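PDB 6KXD: ketosynthase from Streptomyces sp. MSC090213JE08, which probably lengthens acyl chains held on an acyl carrier protein by decarboxylative condensation with malonyl-ACP, as the ketosynthase partner in a highly reducing type II polyketide synthase. Local coordinates for residues 10-15 and 238-243; 90-95 and 250-255. All coordinates share one frame; numbering follows the deposited sequence.

Contact 1: residues 10-15 and 238-243; sequences VVLTGF and LVLESL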
loop_
_atom_site.group_PDB
_atom_site.type_symbol
_atom_site.label_atom_id
_atom_site.label_comp_id
_atom_site.label_asym_id
_atom_site.label_seq_id
_atom_site.Cartn_x
_atom_site.Cartn_y
_atom_site.Cartn_z
ATOM N N VAL A 10 5.027 -4.150 -21.874
ATOM C CA VAL A 10 3.817 -3.650 -21.221
ATOM C C VAL A 10 3.598 -2.195 -21.631
ATOM O O VAL A 10 4.526 -1.378 -21.525
ATOM C CB VAL A 10 3.964 -3.749 -19.691
ATOM C CG1 VAL A 10 2.741 -3.194 -18.963
ATOM C CG2 VAL A 10 4.302 -5.169 -19.269
ATOM N N VAL A 11 2.356 -1.862 -21.975
ATOM C CA VAL A 11 2.012 -0.602 -22.571
ATOM C C VAL A 11 0.828 0.027 -21.842
ATOM O O VAL A 11 0.019 -0.656 -21.235
ATOM C CB VAL A 11 1.737 -0.780 -24.079
ATOM C CG1 VAL A 11 3.039 -1.041 -24.837
ATOM C CG2 VAL A 11 0.721 -1.884 -24.356
ATOM N N LEU A 12 0.784 1.359 -21.911
ATOM C CA LEU A 12 -0.249 2.161 -21.338
ATOM C C LEU A 12 -1.303 2.410 -22.400
ATOM O O LEU A 12 -1.071 3.231 -23.292
ATOM C CB LEU A 12 0.327 3.492 -20.847
ATOM C CG LEU A 12 1.312 3.373 -19.680
ATOM C CD1 LEU A 12 1.996 4.692 -19.360
ATOM C CD2 LEU A 12 0.603 2.846 -18.439
ATOM N N THR A 13 -2.460 1.769 -22.235
ATOM C CA THR A 13 -3.558 1.888 -23.175
ATOM C C THR A 13 -4.673 2.806 -22.677
ATOM O O THR A 13 -5.561 3.145 -23.455
ATOM C CB THR A 13 -4.110 0.503 -23.505
ATOM O OG1 THR A 13 -4.444 -0.128 -22.272
ATOM C CG2 THR A 13 -3.099 -0.333 -24.253
ATOM N N GLY A 14 -4.671 3.199 -21.398
ATOM C CA GLY A 14 -5.723 4.083 -20.905
ATOM C C GLY A 14 -5.247 4.921 -19.737
ATOM O O GLY A 14 -4.433 4.459 -18.943
ATOM N N PHE A 15 -5.719 6.165 -19.686
ATOM C CA PHE A 15 -5.464 7.085 -18.606
ATOM C C PHE A 15 -6.780 7.631 -18.095
ATOM O O PHE A 15 -7.629 8.075 -18.876
ATOM C CB PHE A 15 -4.638 8.300 -19.046
ATOM C CG PHE A 15 -3.246 8.013 -19.548
ATOM C CD1 PHE A 15 -2.480 7.000 -18.999
ATOM C CD2 PHE A 15 -2.673 8.807 -20.534
ATOM C CE1 PHE A 15 -1.190 6.763 -19.446
ATOM C CE2 PHE A 15 -1.376 8.586 -20.962
ATOM C CZ PHE A 15 -0.636 7.561 -20.420
ATOM N N LEU A 238 -4.004 4.285 -14.509
ATOM C CA LEU A 238 -3.408 3.906 -15.742
ATOM C C LEU A 238 -3.836 2.481 -16.069
ATOM O O LEU A 238 -3.812 1.606 -15.202
ATOM C CB LEU A 238 -1.887 3.989 -15.631
ATOM C CG LEU A 238 -1.318 5.388 -15.396
ATOM C CD1 LEU A 238 -1.329 5.726 -13.914
ATOM C CD2 LEU A 238 0.092 5.499 -15.943
ATOM N N VAL A 239 -4.255 2.259 -17.320
ATOM C CA VAL A 239 -4.425 0.901 -17.812
ATOM C C VAL A 239 -3.095 0.430 -18.395
ATOM O O VAL A 239 -2.599 1.018 -19.393
ATOM C CB VAL A 239 -5.571 0.787 -18.842
ATOM C CG1 VAL A 239 -5.766 -0.664 -19.262
ATOM C CG2 VAL A 239 -6.865 1.375 -18.303
ATOM N N LEU A 240 -2.534 -0.623 -17.781
ATOM C CA LEU A 240 -1.391 -1.315 -18.257
ATOM C C LEU A 240 -1.873 -2.611 -18.902
ATOM O O LEU A 240 -2.764 -3.264 -18.360
ATOM C CB LEU A 240 -0.435 -1.676 -17.118
ATOM C CG LEU A 240 0.503 -0.569 -16.650
ATOM C CD1 LEU A 240 -0.272 0.542 -15.978
ATOM C CD2 LEU A 240 1.547 -1.145 -15.704
ATOM N N GLU A 241 -1.223 -3.000 -19.991
ATOM C CA GLU A 241 -1.609 -4.189 -20.748
ATOM C C GLU A 241 -0.381 -4.806 -21.380
ATOM O O GLU A 241 0.538 -4.081 -21.744
ATOM C CB GLU A 241 -2.560 -3.815 -21.883
ATOM C CG GLU A 241 -4.011 -3.749 -21.479
ATOM C CD GLU A 241 -4.955 -3.589 -22.668
ATOM O OE1 GLU A 241 -5.411 -2.445 -22.899
ATOM O OE2 GLU A 241 -5.235 -4.609 -23.354
ATOM N N SER A 242 -0.363 -6.136 -21.491
ATOM C CA SER A 242 0.729 -6.767 -22.233
ATOM C C SER A 242 0.677 -6.205 -23.653
ATOM O O SER A 242 -0.409 -5.926 -24.147
ATOM C CB SER A 242 0.636 -8.260 -22.235
ATOM O OG SER A 242 -0.466 -8.688 -23.009
ATOM N N LEU A 243 1.842 -5.965 -24.263
ATOM C CA LEU A 243 1.845 -5.552 -25.680
ATOM C C LEU A 243 0.981 -6.517 -26.512
ATOM O O LEU A 243 0.190 -6.079 -27.325
ATOM C CB LEU A 243 3.277 -5.503 -26.212
ATOM C CG LEU A 243 3.386 -5.103 -27.688
ATOM C CD1 LEU A 243 2.748 -3.739 -27.912
ATOM C CD2 LEU A 243 4.839 -5.103 -28.149
#
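The Phe15 ring meets Leu238 obliquely, with CE1 3.9 Å from Leu238 CD2; Leu12 CD1 lies in plane at the ring's edge, and His254 stacks on the ring. The other flat group, the Glu241 carboxylate, is approached by Thr13 on the anti side of OE1, 18° out of plane. Thr13 OG1 donates to Glu241 OE1 at 2.6 Å, put there by a chi1 of 54° that sets the hydroxyl between the backbone N and the carbonyl carbon. Salt bridges to Arg249 and Arg103 hold the carboxylate's two oxygens from elsewhere.

The two groups lie on opposite faces of a pair of antiparallel strands. Val11 and Glu241 form a hydrogen-bonded pair, Val11 N reaching Glu241 O at 2.9 Å and Glu241 N returning to Val11 O. The register then slips by one at a beta bulge: Thr13 N bonds Val239 O, while Val239 N turns to Gly14 O at 2.7 Å. A CB on Gly14 would run into Val239 CG2. On the face carrying Val10, Leu12 and Phe15, Leu12 CD2 is pressed tightly against Leu240 CD1 at 3.5 Å.

Helix 172-185 packs on Val10 and Leu240 and helix 341-355 on Phe15 and Leu238, while strands 255-264 and 191-198 extend the sheet beyond 10-19 and 234-242 respectively.

Contact 2: residues 90-95 and 250-255; sequences VDDAGL and GARIHA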
loop_
_atom_site.group_PDB
_atom_site.type_symbol
_atom_site.label_atom_id
_atom_site.label_comp_id
_atom_site.label_asym_id
_atom_site.label_seq_id
_atom_site.Cartn_x
_atom_site.Cartn_y
_atom_site.Cartn_z
ATOM N N VAL A 90 -10.560 3.023 -18.187
ATOM C CA VAL A 90 -10.967 1.888 -18.983
ATOM C C VAL A 90 -11.741 2.401 -20.211
ATOM O O VAL A 90 -11.496 1.909 -21.319
ATOM C CB VAL A 90 -11.713 0.805 -18.194
ATOM C CG1 VAL A 90 -10.808 0.175 -17.145
ATOM C CG2 VAL A 90 -13.015 1.275 -17.583
ATOM N N ASP A 91 -12.533 3.454 -20.028
ATOM C CA ASP A 91 -13.141 4.191 -21.176
ATOM C C ASP A 91 -12.025 4.547 -22.167
ATOM O O ASP A 91 -12.068 4.174 -23.352
ATOM C CB ASP A 91 -13.949 5.399 -20.683
ATOM C CG ASP A 91 -15.242 5.010 -19.983
ATOM O OD1 ASP A 91 -15.616 3.837 -20.079
ATOM O OD2 ASP A 91 -15.856 5.879 -19.335
ATOM N N ASP A 92 -10.994 5.227 -21.658
ATOM C CA ASP A 92 -9.886 5.722 -22.454
ATOM C C ASP A 92 -9.145 4.561 -23.108
ATOM O O ASP A 92 -8.506 4.746 -24.129
ATOM C CB ASP A 92 -8.900 6.536 -21.608
ATOM C CG ASP A 92 -7.833 7.242 -22.428
ATOM O OD1 ASP A 92 -8.196 8.165 -23.197
ATOM O OD2 ASP A 92 -6.658 6.864 -22.296
ATOM N N ALA A 93 -9.212 3.362 -22.519
ATOM C CA ALA A 93 -8.497 2.245 -23.099
ATOM C C ALA A 93 -9.358 1.525 -24.152
ATOM O O ALA A 93 -8.844 0.663 -24.826
ATOM C CB ALA A 93 -8.055 1.290 -22.026
ATOM N N GLY A 94 -10.648 1.861 -24.245
ATOM C CA GLY A 94 -11.590 1.175 -25.159
ATOM C C GLY A 94 -12.070 -0.140 -24.573
ATOM O O GLY A 94 -12.472 -1.050 -25.286
ATOM N N LEU A 95 -12.009 -0.242 -23.243
ATOM C CA LEU A 95 -12.327 -1.459 -22.523
ATOM C C LEU A 95 -13.675 -1.228 -21.865
ATOM O O LEU A 95 -13.891 -0.211 -21.234
ATOM C CB LEU A 95 -11.278 -1.745 -21.434
ATOM C CG LEU A 95 -9.987 -2.421 -21.886
ATOM C CD1 LEU A 95 -8.960 -2.467 -20.767
ATOM C CD2 LEU A 95 -10.274 -3.825 -22.377
ATOM N N GLY A 250 -6.672 -4.146 -30.803
ATOM C CA GLY A 250 -6.746 -2.886 -31.561
ATOM C C GLY A 250 -6.717 -1.650 -30.668
ATOM O O GLY A 250 -7.334 -0.628 -30.983
ATOM N N ALA A 251 -5.985 -1.739 -29.551
ATOM C CA ALA A 251 -5.964 -0.676 -28.564
ATOM C C ALA A 251 -4.995 0.427 -29.001
ATOM O O ALA A 251 -3.899 0.165 -29.485
ATOM C CB ALA A 251 -5.582 -1.247 -27.217
ATOM N N ARG A 252 -5.402 1.682 -28.823
ATOM C CA ARG A 252 -4.476 2.803 -28.929
ATOM C C ARG A 252 -3.530 2.737 -27.711
ATOM O O ARG A 252 -3.987 2.682 -26.587
ATOM C CB ARG A 252 -5.280 4.105 -29.023
ATOM C CG ARG A 252 -4.444 5.375 -29.052
ATOM C CD ARG A 252 -4.167 5.946 -27.668
ATOM N NE ARG A 252 -5.337 6.519 -27.014
ATOM C CZ ARG A 252 -6.140 5.893 -26.156
ATOM N NH1 ARG A 252 -5.786 4.757 -25.566
ATOM N NH2 ARG A 252 -7.320 6.409 -25.896
ATOM N N ILE A 253 -2.220 2.773 -27.965
ATOM C CA ILE A 253 -1.180 2.697 -26.957
ATOM C C ILE A 253 -0.572 4.093 -26.747
ATOM O O ILE A 253 0.041 4.632 -27.648
ATOM C CB ILE A 253 -0.135 1.655 -27.397
ATOM C CG1 ILE A 253 -0.730 0.241 -27.400
ATOM C CG2 ILE A 253 1.125 1.761 -26.560
ATOM C CD1 ILE A 253 0.161 -0.820 -27.997
ATOM N N HIS A 254 -0.731 4.653 -25.537
ATOM C CA HIS A 254 -0.264 5.995 -25.201
ATOM C C HIS A 254 1.265 6.002 -25.107
ATOM O O HIS A 254 1.909 6.902 -25.653
ATOM C CB HIS A 254 -0.847 6.499 -23.872
ATOM C CG HIS A 254 -2.296 6.847 -23.860
ATOM N ND1 HIS A 254 -2.806 7.953 -24.532
ATOM C CD2 HIS A 254 -3.334 6.323 -23.171
ATOM C CE1 HIS A 254 -4.100 8.057 -24.296
ATOM N NE2 HIS A 254 -4.453 7.058 -23.466
ATOM N N ALA A 255 1.823 5.014 -24.385
ATOM C CA ALA A 255 3.258 4.880 -24.168
ATOM C C ALA A 255 3.563 3.459 -23.672
ATOM O O ALA A 255 2.680 2.630 -23.515
ATOM C CB ALA A 255 3.736 5.949 -23.208
#
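Asp92 and Arg252 carry this contact, and His254 adds a His-carboxylate hydrogen bond to Asp92. Together they fasten the C-terminal end of helix 77-93, which finishes in a Schellman motif at Gly94, to the loop leading into strand 255-264 of the thiolase-type fold.

Arg252 comes end-on to the backbone of Asp92 and closes two nitrogens on one oxygen: NH2 is 2.7 Å and NH1 3.1 Å from Asp92 O, which lies in the guanidinium plane. Its chain, bent at chi2 and chi3, brings the positive group to the last turn of the helix, where the partial negative charge of the helix end would be expected to welcome it. NH2 also forms a salt bridge with Asp92 OD1 at 3.3 Å, but this oxygen stands well out of the guanidinium plane, so charge alone links them.

The Asp92 side chain leaves with CG anti to the backbone N (chi1 -172°), which carries OD2 to the edge of the His254 ring. There His254 NE2 donates to the syn lone pair of Asp92 OD2 at 2.5 Å, nearly straight at 164°, with carboxylate and ring only 6° from coplanar. OD2 also accepts from Phe15 N. An alanine in place of Asp92 would probably leave both His254 NE2 and Phe15 N without their acceptor, and set the imidazole freer to turn, although the backbone oxygen could still hold Arg252.

Ala93 O accepts from Arg249, while Ala93 CA lies at the guanidinium edge, 4.4 Å from Arg252 NH1. Over one face of that group, His254 NE2 sits 3.3 Å above the plane, over its centre.

In the fold
The centres of the two contacts lie about 7 Å apart, and strand 10-15, one side of contact 1, is also touched by both segments of contact 2. Leu12 pairs with Leu240 on one side in contact 1 and takes the loop of contact 2 on the other: Leu12 O is 2.7 Å from His254 N and Leu12 N 2.8 Å from Ala255 O, with His254 and Ala255 together facing Leu12 in a classic beta bulge. At the bulge of contact 1, Asp92 OD2 comes within 3.2 Å of Gly14 CA, and Thr13 O is weakly bonded by Arg252 NH1. Neither contact includes the cysteine and two histidines that form the condensing centre in this enzyme family; both belong to its scaffold.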